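Local coordinates for protein putative aldehyde dehydrogenase (PDB 4YWE) that probably oxidises aldehydes with NAD or NADP as the electron acceptor, as a member of the aldehyde dehydrogenase family, and binds calcium and magnesium ions, at residues W20-P23 / A24-T28; V180-E184 / D185-S189; V283-G286 / G287-S291. All coordinates share one frame; numbering follows the deposited sequence.

In the fold
The three contacts are local turns that follow one another along the chain, each where a strand or helix gives way to the next element. Contact 1 lies at the surface, between strands 19-21 and 28-33, its centre about 28 Å from that of the chain. Contact 2 opens the crossover from strand 177-182 to helix 188-200, with centres about 15 Å from contact 1. Contact 3 follows helix 271-283, about 18 Å between centres from contact 2 and 33 Å from contact 1. Contact 2 belongs to the mixed sheet that includes strand 139-155; contact 3 leads into strand 293-299 of the other large sheet. Both are buried, with calcium bound at contact 2.

Contact 1: residues W20-P23 / A24-T28; sequences WTLP and AQLET
The backbone N of Leu26 donates to the carbonyl O of Pro23 at 3.1 Å, with an N-H...O angle of 142°, and so closes a type I beta turn that has Ala24 and Gln25 at its two corners. Leu26 also lays its CD2 methyl 3.4 Å from Pro23 O, so that one carbonyl oxygen meets both the amide and the side chain of the same residue. The same methyl also reaches back to Leu22: Leu26 CD2 lies 4.0 Å from Leu22 CB and 4.1 Å from Leu22 CD1. In both leucines CG stands beside the backbone N and anti to the carbonyl carbon (chi1 -65° in Leu22, -57° in Leu26), and the two side chains run at a slant to each other, one from just before the turn and one from its last residue. The turn belongs to the connection from strand 19-21, which pairs with strand 14-16 as a small two-stranded sheet, to strand 28-33; Leu26 itself adopts left-handed backbone angles, so the chain bends once more on leaving it. The Pro23 ring packs against the chain as it leaves the turn, its CG 3.6 Å from the carbonyl O of Glu27 and 3.8 Å from Leu26 CA, and is buried while both leucines are exposed. Helix 48-63 closes off the proline side: Ala24 N is hydrogen-bonded to OD1 of Asp50, Pro23 also touches Asp50, and Ala24 rests on Pro49 and Arg53. Further on, Glu27 is joined to Arg45 through backbone hydrogen bonding.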
ATOM      1  N   TRP A  20     -26.081  -5.184 -32.156  1.00 30.00           N
ATOM      2  CA  TRP A  20     -25.768  -6.470 -32.766  1.00 28.46           C
ATOM      3  C   TRP A  20     -25.523  -6.292 -34.260  1.00 29.49           C
ATOM      4  O   TRP A  20     -26.406  -5.861 -34.999  1.00 30.67           O
ATOM      5  CB  TRP A  20     -26.889  -7.476 -32.511  1.00 28.36           C
ATOM      6  CG  TRP A  20     -27.036  -7.815 -31.062  1.00 26.51           C
ATOM      7  CD1 TRP A  20     -28.030  -7.408 -30.220  1.00 26.61           C
ATOM      8  CD2 TRP A  20     -26.144  -8.614 -30.273  1.00 26.17           C
ATOM      9  NE1 TRP A  20     -27.819  -7.913 -28.960  1.00 30.38           N
ATOM     10  CE2 TRP A  20     -26.667  -8.657 -28.966  1.00 30.00           C
ATOM     11  CE3 TRP A  20     -24.959  -9.301 -30.548  1.00 26.50           C
ATOM     12  CZ2 TRP A  20     -26.044  -9.359 -27.936  1.00 29.32           C
ATOM     13  CZ3 TRP A  20     -24.343  -9.999 -29.524  1.00 26.84           C
ATOM     14  CH2 TRP A  20     -24.886 -10.021 -28.235  1.00 28.18           C
ATOM     15  N   THR A  21     -24.310  -6.623 -34.692  1.00 31.52           N
ATOM     16  CA  THR A  21     -23.876  -6.342 -36.053  1.00 33.39           C
ATOM     17  C   THR A  21     -23.510  -7.615 -36.811  1.00 33.14           C
ATOM     18  O   THR A  21     -22.802  -8.478 -36.292  1.00 32.70           O
ATOM     19  CB  THR A  21     -22.659  -5.391 -36.060  1.00 36.98           C
ATOM     20  OG1 THR A  21     -22.959  -4.221 -35.288  1.00 39.00           O
ATOM     21  CG2 THR A  21     -22.302  -4.978 -37.481  1.00 40.66           C
ATOM     22  N   LEU A  22     -24.001  -7.722 -38.042  1.00 31.41           N
ATOM     23  CA  LEU A  22     -23.632  -8.820 -38.926  1.00 32.40           C
ATOM     24  C   LEU A  22     -22.139  -8.774 -39.230  1.00 33.06           C
ATOM     25  O   LEU A  22     -21.552  -7.693 -39.304  1.00 33.58           O
ATOM     26  CB  LEU A  22     -24.432  -8.758 -40.230  1.00 31.58           C
ATOM     27  CG  LEU A  22     -25.942  -8.968 -40.145  1.00 33.28           C
ATOM     28  CD1 LEU A  22     -26.577  -8.793 -41.515  1.00 29.41           C
ATOM     29  CD2 LEU A  22     -26.254 -10.342 -39.581  1.00 35.93           C
ATOM     30  N   PRO A  23     -21.516  -9.949 -39.403  1.00 32.19           N
ATOM     31  CA  PRO A  23     -20.107  -9.992 -39.804  1.00 32.41           C
ATOM     32  C   PRO A  23     -19.906  -9.341 -41.168  1.00 36.92           C
ATOM     33  O   PRO A  23     -20.811  -9.389 -42.002  1.00 38.90           O
ATOM     34  CB  PRO A  23     -19.795 -11.491 -39.848  1.00 29.99           C
ATOM     35  CG  PRO A  23     -21.123 -12.153 -40.022  1.00 30.24           C
ATOM     36  CD  PRO A  23     -22.094 -11.298 -39.270  1.00 30.82           C
ATOM     37  N   ALA A  24     -18.741  -8.738 -41.385  1.00 36.82           N
ATOM     38  CA  ALA A  24     -18.472  -8.003 -42.615  1.00 37.54           C
ATOM     39  C   ALA A  24     -18.549  -8.898 -43.848  1.00 36.48           C
ATOM     40  O   ALA A  24     -18.908  -8.441 -44.934  1.00 36.01           O
ATOM     41  CB  ALA A  24     -17.109  -7.332 -42.539  1.00 35.82           C
ATOM     42  N   GLN A  25     -18.218 -10.174 -43.677  1.00 41.24           N
ATOM     43  CA  GLN A  25     -18.190 -11.107 -44.797  1.00 46.14           C
ATOM     44  C   GLN A  25     -19.369 -12.079 -44.763  1.00 47.29           C
ATOM     45  O   GLN A  25     -19.460 -12.983 -45.596  1.00 50.80           O
ATOM     46  CB  GLN A  25     -16.864 -11.868 -44.813  1.00 50.94           C
ATOM     47  CG  GLN A  25     -15.667 -10.977 -45.111  1.00 56.35           C
ATOM     48  CD  GLN A  25     -14.346 -11.711 -45.013  1.00 61.54           C
ATOM     49  OE1 GLN A  25     -14.287 -12.931 -45.166  1.00 64.57           O
ATOM     50  NE2 GLN A  25     -13.276 -10.967 -44.756  1.00 61.87           N
ATOM     51  N   LEU A  26     -20.257 -11.884 -43.793  1.00 43.39           N
ATOM     52  CA  LEU A  26     -21.544 -12.578 -43.735  1.00 44.82           C
ATOM     53  C   LEU A  26     -21.443 -14.105 -43.712  1.00 45.24           C
ATOM     54  O   LEU A  26     -22.220 -14.790 -44.376  1.00 48.43           O
ATOM     55  CB  LEU A  26     -22.418 -12.151 -44.920  1.00 45.16           C
ATOM     56  CG  LEU A  26     -22.697 -10.653 -45.069  1.00 45.28           C
ATOM     57  CD1 LEU A  26     -23.421 -10.368 -46.376  1.00 46.28           C
ATOM     58  CD2 LEU A  26     -23.498 -10.135 -43.885  1.00 45.37           C
ATOM     59  N   GLU A  27     -20.494 -14.637 -42.947  1.00 41.65           N
ATOM     60  CA  GLU A  27     -20.380 -16.085 -42.788  1.00 38.16           C
ATOM     61  C   GLU A  27     -20.541 -16.480 -41.322  1.00 36.20           C
ATOM     62  O   GLU A  27     -20.379 -15.651 -40.428  1.00 34.23           O
ATOM     63  CB  GLU A  27     -19.046 -16.590 -43.339  1.00 36.30           C
ATOM     64  CG  GLU A  27     -18.965 -16.558 -44.858  1.00 44.23           C
ATOM     65  CD  GLU A  27     -17.714 -17.228 -45.394  1.00 49.48           C
ATOM     66  OE1 GLU A  27     -17.770 -17.777 -46.515  1.00 52.06           O
ATOM     67  OE2 GLU A  27     -16.677 -17.202 -44.698  1.00 50.77           O
ATOM     68  N   THR A  28     -20.865 -17.748 -41.083  1.00 34.89           N
ATOM     69  CA  THR A  28     -21.186 -18.212 -39.737  1.00 31.82           C
ATOM     70  C   THR A  28     -20.357 -19.416 -39.297  1.00 33.92           C
ATOM     71  O   THR A  28     -19.722 -20.085 -40.112  1.00 35.07           O
ATOM     72  CB  THR A  28     -22.676 -18.589 -39.617  1.00 30.82           C
ATOM     73  OG1 THR A  28     -22.976 -19.647 -40.538  1.00 30.83           O
ATOM     74  CG2 THR A  28     -23.563 -17.389 -39.921  1.00 29.83           C
TER

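Contact 2: residues V180-E184 / D185-S189; sequences VKPAE and DACLS. With CA (calcium ion), chain K.
This is a tight local turn between strand 177-182 and helix 188-200, at the start of a beta-alpha-beta crossover, with Pro182 and Cys187 meeting across its neck. Their CB atoms come within 3.5 Å, closer than ordinary van der Waals contact. Cys187 occupies the N-cap position; its SG sits between the backbone N and the carbonyl carbon (chi1 62°), which brings the sulfur 3.4 Å from the carbonyl O of Ala183. That same oxygen accepts a weak bond from Ala186 N at 3.3 Å. A water links the two sides of the turn, accepting from Ala183 N at 2.8 Å and donating to Ala186 O at 2.6 Å. Lys181 folds its chain back so that NZ donates to Pro182 O at 2.8 Å, from above the carbonyl plane, and pairs with Glu184 OE1 at 3.4 Å. Glu184 is bent at chi2, and its OE2 is weakly bonded to Gly214 N, while Lys181 NZ is also hydrogen-bonded to Gly212 O. In NAD-dependent relatives the lysine and glutamate of this KPAE sequence face the cofactor's adenosine ribose. At the tip of the turn the carbonyl O of Asp185 binds calcium at 2.6 Å, beside two waters, Asp99 OD1 and Val32 O. Asp99 OD2 accepts from Cys187 N and Leu188 N, so one carboxylate ties the metal to the first turn of helix 188-200, where its negative charge would suit the N-H groups of the helix start.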
ATOM      1  N   VAL A 180     -13.447  -8.040 -27.090  1.00 13.75           N
ATOM      2  CA  VAL A 180     -13.388  -9.438 -26.676  1.00 13.47           C
ATOM      3  C   VAL A 180     -13.517 -10.400 -27.852  1.00 18.93           C
ATOM      4  O   VAL A 180     -14.446 -10.303 -28.654  1.00 14.52           O
ATOM      5  CB  VAL A 180     -14.476  -9.738 -25.630  1.00 15.01           C
ATOM      6  CG1 VAL A 180     -14.386 -11.184 -25.164  1.00 16.61           C
ATOM      7  CG2 VAL A 180     -14.363  -8.780 -24.453  1.00 13.17           C
ATOM      8  N   LYS A 181     -12.576 -11.336 -27.940  1.00 20.60           N
ATOM      9  CA  LYS A 181     -12.647 -12.420 -28.910  1.00 21.84           C
ATOM     10  C   LYS A 181     -12.788 -13.744 -28.166  1.00 24.26           C
ATOM     11  O   LYS A 181     -11.789 -14.393 -27.856  1.00 27.52           O
ATOM     12  CB  LYS A 181     -11.406 -12.436 -29.807  1.00 23.90           C
ATOM     13  CG  LYS A 181     -11.671 -12.826 -31.258  1.00 25.67           C
ATOM     14  CD  LYS A 181     -12.240 -14.234 -31.390  1.00 24.78           C
ATOM     15  CE  LYS A 181     -11.246 -15.288 -30.929  1.00 24.35           C
ATOM     16  NZ  LYS A 181     -11.786 -16.668 -31.104  1.00 25.60           N
ATOM     17  N   PRO A 182     -14.032 -14.146 -27.871  1.00 20.40           N
ATOM     18  CA  PRO A 182     -14.277 -15.390 -27.136  1.00 20.09           C
ATOM     19  C   PRO A 182     -14.057 -16.628 -28.006  1.00 14.49           C
ATOM     20  O   PRO A 182     -13.892 -16.504 -29.220  1.00 14.89           O
ATOM     21  CB  PRO A 182     -15.739 -15.258 -26.715  1.00 21.33           C
ATOM     22  CG  PRO A 182     -16.352 -14.421 -27.785  1.00 15.09           C
ATOM     23  CD  PRO A 182     -15.285 -13.448 -28.212  1.00 14.76           C
ATOM     24  N   ALA A 183     -14.056 -17.803 -27.383  1.00 16.01           N
ATOM     25  CA  ALA A 183     -13.714 -19.045 -28.071  1.00 18.46           C
ATOM     26  C   ALA A 183     -14.824 -19.529 -28.996  1.00 18.31           C
ATOM     27  O   ALA A 183     -16.004 -19.443 -28.663  1.00 16.82           O
ATOM     28  CB  ALA A 183     -13.377 -20.125 -27.059  1.00 17.95           C
ATOM     29  N   GLU A 184     -14.432 -20.053 -30.152  1.00 19.16           N
ATOM     30  CA  GLU A 184     -15.384 -20.532 -31.148  1.00 20.36           C
ATOM     31  C   GLU A 184     -16.097 -21.805 -30.697  1.00 21.37           C
ATOM     32  O   GLU A 184     -17.165 -22.141 -31.209  1.00 22.19           O
ATOM     33  CB  GLU A 184     -14.680 -20.778 -32.487  1.00 21.74           C
ATOM     34  CG  GLU A 184     -13.476 -21.710 -32.412  1.00 25.03           C
ATOM     35  CD  GLU A 184     -12.176 -20.975 -32.120  1.00 30.54           C
ATOM     36  OE1 GLU A 184     -12.171 -20.088 -31.241  1.00 35.39           O
ATOM     37  OE2 GLU A 184     -11.159 -21.284 -32.776  1.00 30.79           O
ATOM     38  N   ASP A 185     -15.506 -22.508 -29.737  1.00 19.82           N
ATOM     39  CA  ASP A 185     -16.081 -23.759 -29.254  1.00 22.04           C
ATOM     40  C   ASP A 185     -17.137 -23.523 -28.176  1.00 21.39           C
ATOM     41  O   ASP A 185     -17.980 -24.384 -27.935  1.00 19.93           O
ATOM     42  CB  ASP A 185     -14.978 -24.680 -28.729  1.00 26.17           C
ATOM     43  CG  ASP A 185     -14.182 -25.327 -29.849  1.00 26.08           C
ATOM     44  OD1 ASP A 185     -14.801 -25.988 -30.709  1.00 22.69           O
ATOM     45  OD2 ASP A 185     -12.944 -25.167 -29.875  1.00 28.68           O
ATOM     46  N   ALA A 186     -17.086 -22.356 -27.537  1.00 16.46           N
ATOM     47  CA  ALA A 186     -18.081 -21.975 -26.534  1.00 17.18           C
ATOM     48  C   ALA A 186     -17.995 -20.485 -26.212  1.00 19.55           C
ATOM     49  O   ALA A 186     -17.002 -20.024 -25.648  1.00 20.27           O
ATOM     50  CB  ALA A 186     -17.909 -22.800 -25.263  1.00 16.16           C
ATOM     51  N   CYS A 187     -19.037 -19.735 -26.562  1.00 26.56           N
ATOM     52  CA  CYS A 187     -19.040 -18.296 -26.315  1.00 21.72           C
ATOM     53  C   CYS A 187     -20.441 -17.695 -26.238  1.00 18.78           C
ATOM     54  O   CYS A 187     -20.590 -16.475 -26.169  1.00 23.68           O
ATOM     55  CB  CYS A 187     -18.240 -17.574 -27.402  1.00 19.56           C
ATOM     56  SG  CYS A 187     -18.898 -17.746 -29.077  1.00 22.54           S
ATOM     57  N   LEU A 188     -21.465 -18.542 -26.244  1.00 18.91           N
ATOM     58  CA  LEU A 188     -22.842 -18.054 -26.250  1.00 19.03           C
ATOM     59  C   LEU A 188     -23.215 -17.358 -24.942  1.00 18.16           C
ATOM     60  O   LEU A 188     -24.030 -16.436 -24.937  1.00 19.72           O
ATOM     61  CB  LEU A 188     -23.818 -19.200 -26.524  1.00 23.32           C
ATOM     62  CG  LEU A 188     -23.917 -19.659 -27.981  1.00 23.96           C
ATOM     63  CD1 LEU A 188     -25.062 -20.647 -28.154  1.00 21.71           C
ATOM     64  CD2 LEU A 188     -24.086 -18.465 -28.907  1.00 24.74           C
ATOM     65  N   SER A 189     -22.619 -17.797 -23.839  1.00 17.41           N
ATOM     66  CA  SER A 189     -22.900 -17.195 -22.542  1.00 21.08           C
ATOM     67  C   SER A 189     -22.399 -15.757 -22.495  1.00 18.20           C
ATOM     68  O   SER A 189     -23.082 -14.870 -21.985  1.00 19.55           O
ATOM     69  CB  SER A 189     -22.264 -18.014 -21.416  1.00 21.13           C
ATOM     70  OG  SER A 189     -20.850 -17.988 -21.502  1.00 25.25           O
TER
HETATM   71 CA    CA K 503     -20.204 -25.681 -27.970  1.00 57.24          CA
HETATM   72  O   HOH W   1     -15.373 -18.093 -24.901  1.00 16.91           O
HETATM   73  O   HOH W   2     -18.757 -27.631 -27.971  1.00 18.13           O
HETATM   74  O   HOH W   3     -19.423 -25.220 -30.347  1.00 25.34           O

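Contact 3: residues V283-G286 / G287-S291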
ATOM      1  N   VAL A 283     -11.742 -33.635 -11.577  1.00 19.91           N
ATOM      2  CA  VAL A 283     -13.006 -34.059 -12.170  1.00 20.33           C
ATOM      3  C   VAL A 283     -13.799 -32.845 -12.655  1.00 20.79           C
ATOM      4  O   VAL A 283     -14.521 -32.923 -13.652  1.00 20.17           O
ATOM      5  CB  VAL A 283     -13.824 -34.913 -11.172  1.00 23.99           C
ATOM      6  CG1 VAL A 283     -15.267 -35.074 -11.629  1.00 26.03           C
ATOM      7  CG2 VAL A 283     -13.173 -36.275 -10.996  1.00 23.20           C
ATOM      8  N   GLN A 284     -13.642 -31.722 -11.956  1.00 21.44           N
ATOM      9  CA  GLN A 284     -14.327 -30.478 -12.308  1.00 23.45           C
ATOM     10  C   GLN A 284     -14.080 -30.078 -13.759  1.00 21.50           C
ATOM     11  O   GLN A 284     -12.935 -30.023 -14.209  1.00 14.62           O
ATOM     12  CB  GLN A 284     -13.884 -29.345 -11.379  1.00 28.67           C
ATOM     13  CG  GLN A 284     -14.526 -28.000 -11.679  1.00 36.77           C
ATOM     14  CD  GLN A 284     -13.971 -26.884 -10.812  1.00 39.28           C
ATOM     15  OE1 GLN A 284     -13.042 -27.092 -10.032  1.00 39.52           O
ATOM     16  NE2 GLN A 284     -14.540 -25.691 -10.946  1.00 40.34           N
ATOM     17  N   ASN A 285     -15.169 -29.810 -14.476  1.00 20.83           N
ATOM     18  CA  ASN A 285     -15.131 -29.417 -15.884  1.00 21.10           C
ATOM     19  C   ASN A 285     -14.390 -30.445 -16.738  1.00 21.94           C
ATOM     20  O   ASN A 285     -13.721 -30.091 -17.706  1.00 24.20           O
ATOM     21  CB  ASN A 285     -14.481 -28.039 -16.040  1.00 22.54           C
ATOM     22  CG  ASN A 285     -14.868 -27.351 -17.337  1.00 20.31           C
ATOM     23  OD1 ASN A 285     -15.989 -27.501 -17.822  1.00 17.14           O
ATOM     24  ND2 ASN A 285     -13.938 -26.594 -17.907  1.00 22.73           N
ATOM     25  N   GLY A 286     -14.515 -31.718 -16.372  1.00 15.53           N
ATOM     26  CA  GLY A 286     -13.861 -32.791 -17.099  1.00 19.77           C
ATOM     27  C   GLY A 286     -12.352 -32.657 -17.178  1.00 19.02           C
ATOM     28  O   GLY A 286     -11.731 -33.093 -18.147  1.00 18.33           O
ATOM     29  N   GLY A 287     -11.760 -32.041 -16.160  1.00 22.00           N
ATOM     30  CA  GLY A 287     -10.326 -31.826 -16.129  1.00 21.26           C
ATOM     31  C   GLY A 287      -9.857 -30.748 -17.089  1.00 22.52           C
ATOM     32  O   GLY A 287      -8.659 -30.508 -17.233  1.00 21.63           O
ATOM     33  N   GLN A 288     -10.811 -30.097 -17.748  1.00 19.11           N
ATOM     34  CA  GLN A 288     -10.507 -29.030 -18.691  1.00 17.50           C
ATOM     35  C   GLN A 288     -10.349 -27.709 -17.946  1.00 19.89           C
ATOM     36  O   GLN A 288     -11.136 -26.777 -18.120  1.00 20.03           O
ATOM     37  CB  GLN A 288     -11.599 -28.935 -19.759  1.00 18.23           C
ATOM     38  CG  GLN A 288     -11.758 -30.215 -20.573  1.00 14.67           C
ATOM     39  CD  GLN A 288     -12.934 -30.168 -21.526  1.00 19.05           C
ATOM     40  OE1 GLN A 288     -12.786 -30.411 -22.725  1.00 18.66           O
ATOM     41  NE2 GLN A 288     -14.116 -29.868 -20.997  1.00 16.76           N
ATOM     42  N   THR A 289      -9.320 -27.655 -17.106  1.00 12.73           N
ATOM     43  CA  THR A 289      -9.026 -26.491 -16.283  1.00 14.83           C
ATOM     44  C   THR A 289      -7.514 -26.299 -16.228  1.00 16.47           C
ATOM     45  O   THR A 289      -6.775 -27.258 -16.013  1.00 19.16           O
ATOM     46  CB  THR A 289      -9.584 -26.652 -14.854  1.00 15.06           C
ATOM     47  OG1 THR A 289     -10.990 -26.927 -14.912  1.00 17.00           O
ATOM     48  CG2 THR A 289      -9.344 -25.393 -14.034  1.00 12.28           C
ATOM     49  N   CYS A 290      -7.060 -25.066 -16.432  1.00 17.59           N
ATOM     50  CA  CYS A 290      -5.630 -24.761 -16.424  1.00 17.50           C
ATOM     51  C   CYS A 290      -4.959 -25.188 -15.119  1.00 19.20           C
ATOM     52  O   CYS A 290      -3.853 -25.728 -15.129  1.00 20.13           O
ATOM     53  CB  CYS A 290      -5.400 -23.265 -16.656  1.00 18.14           C
ATOM     54  SG  CYS A 290      -5.855 -22.675 -18.305  1.00 26.40           S
ATOM     55  N   SER A 291      -5.640 -24.953 -14.002  1.00 16.47           N
ATOM     56  CA  SER A 291      -5.073 -25.230 -12.688  1.00 18.58           C
ATOM     57  C   SER A 291      -5.562 -26.554 -12.112  1.00 19.87           C
ATOM     58  O   SER A 291      -5.573 -26.737 -10.895  1.00 21.23           O
ATOM     59  CB  SER A 291      -5.409 -24.096 -11.718  1.00 18.10           C
ATOM     60  OG  SER A 291      -6.805 -24.028 -11.486  1.00 16.44           O
TER
HETATM   61  O   HOH W   4     -10.443 -29.472 -13.425  1.00 18.65           O
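Asn285 and Gln288 grip each other reciprocally, each giving a side-chain amide N-H to the other's backbone carbonyl. Asn285 ND2 donates to Gln288 O at 2.8 Å, approaching from above the carbonyl plane by 37°, and the oxygen in turn lies 25° off the plane of the asparagine amide. With CG anti to the backbone N (chi1 -158°), the Asn285 side chain brings its amide N within reach of Gln288 O. In the other direction Gln288 folds over Asn285 O: its backbone N donates at 2.9 Å and its side-chain NE2 adds a weak bond to the same Asn285 O at 3.3 Å, while Gln288 CB packs against that oxygen too. Gln288 is extended beyond CG, which lets OE1 continue outward to Ile332 N. Thr289 comes from a different side: its OG1 faces the CB of Asn285 at 3.8 Å, a water joins it to Gln284 O, and it is hydrogen-bonded to Tyr159 OH.

The backbone between them has positive phi at Asn285, Gly286 and Gly287, giving two successive left-handed (type I') turns, closed by Gly287 N to Gln284 O at 3.0 Å and by the Gln288 N to Asn285 O bond; Gly286 N to Val283 O closes the type II turn just before. Gln288 then centres an inverse gamma turn. The sequence carries the family's cysteine signature, so Cys290, just beyond, probably corresponds to the nucleophile of related enzymes. Asn158, ahead of helix 160-174, accepts weakly from Asn285 ND2 and donates to Gln288 O, Gln106 of helix 104-124 holds Asn285 N, and the whole turn carries the chain from the end of helix 271-283 to strand 293-299.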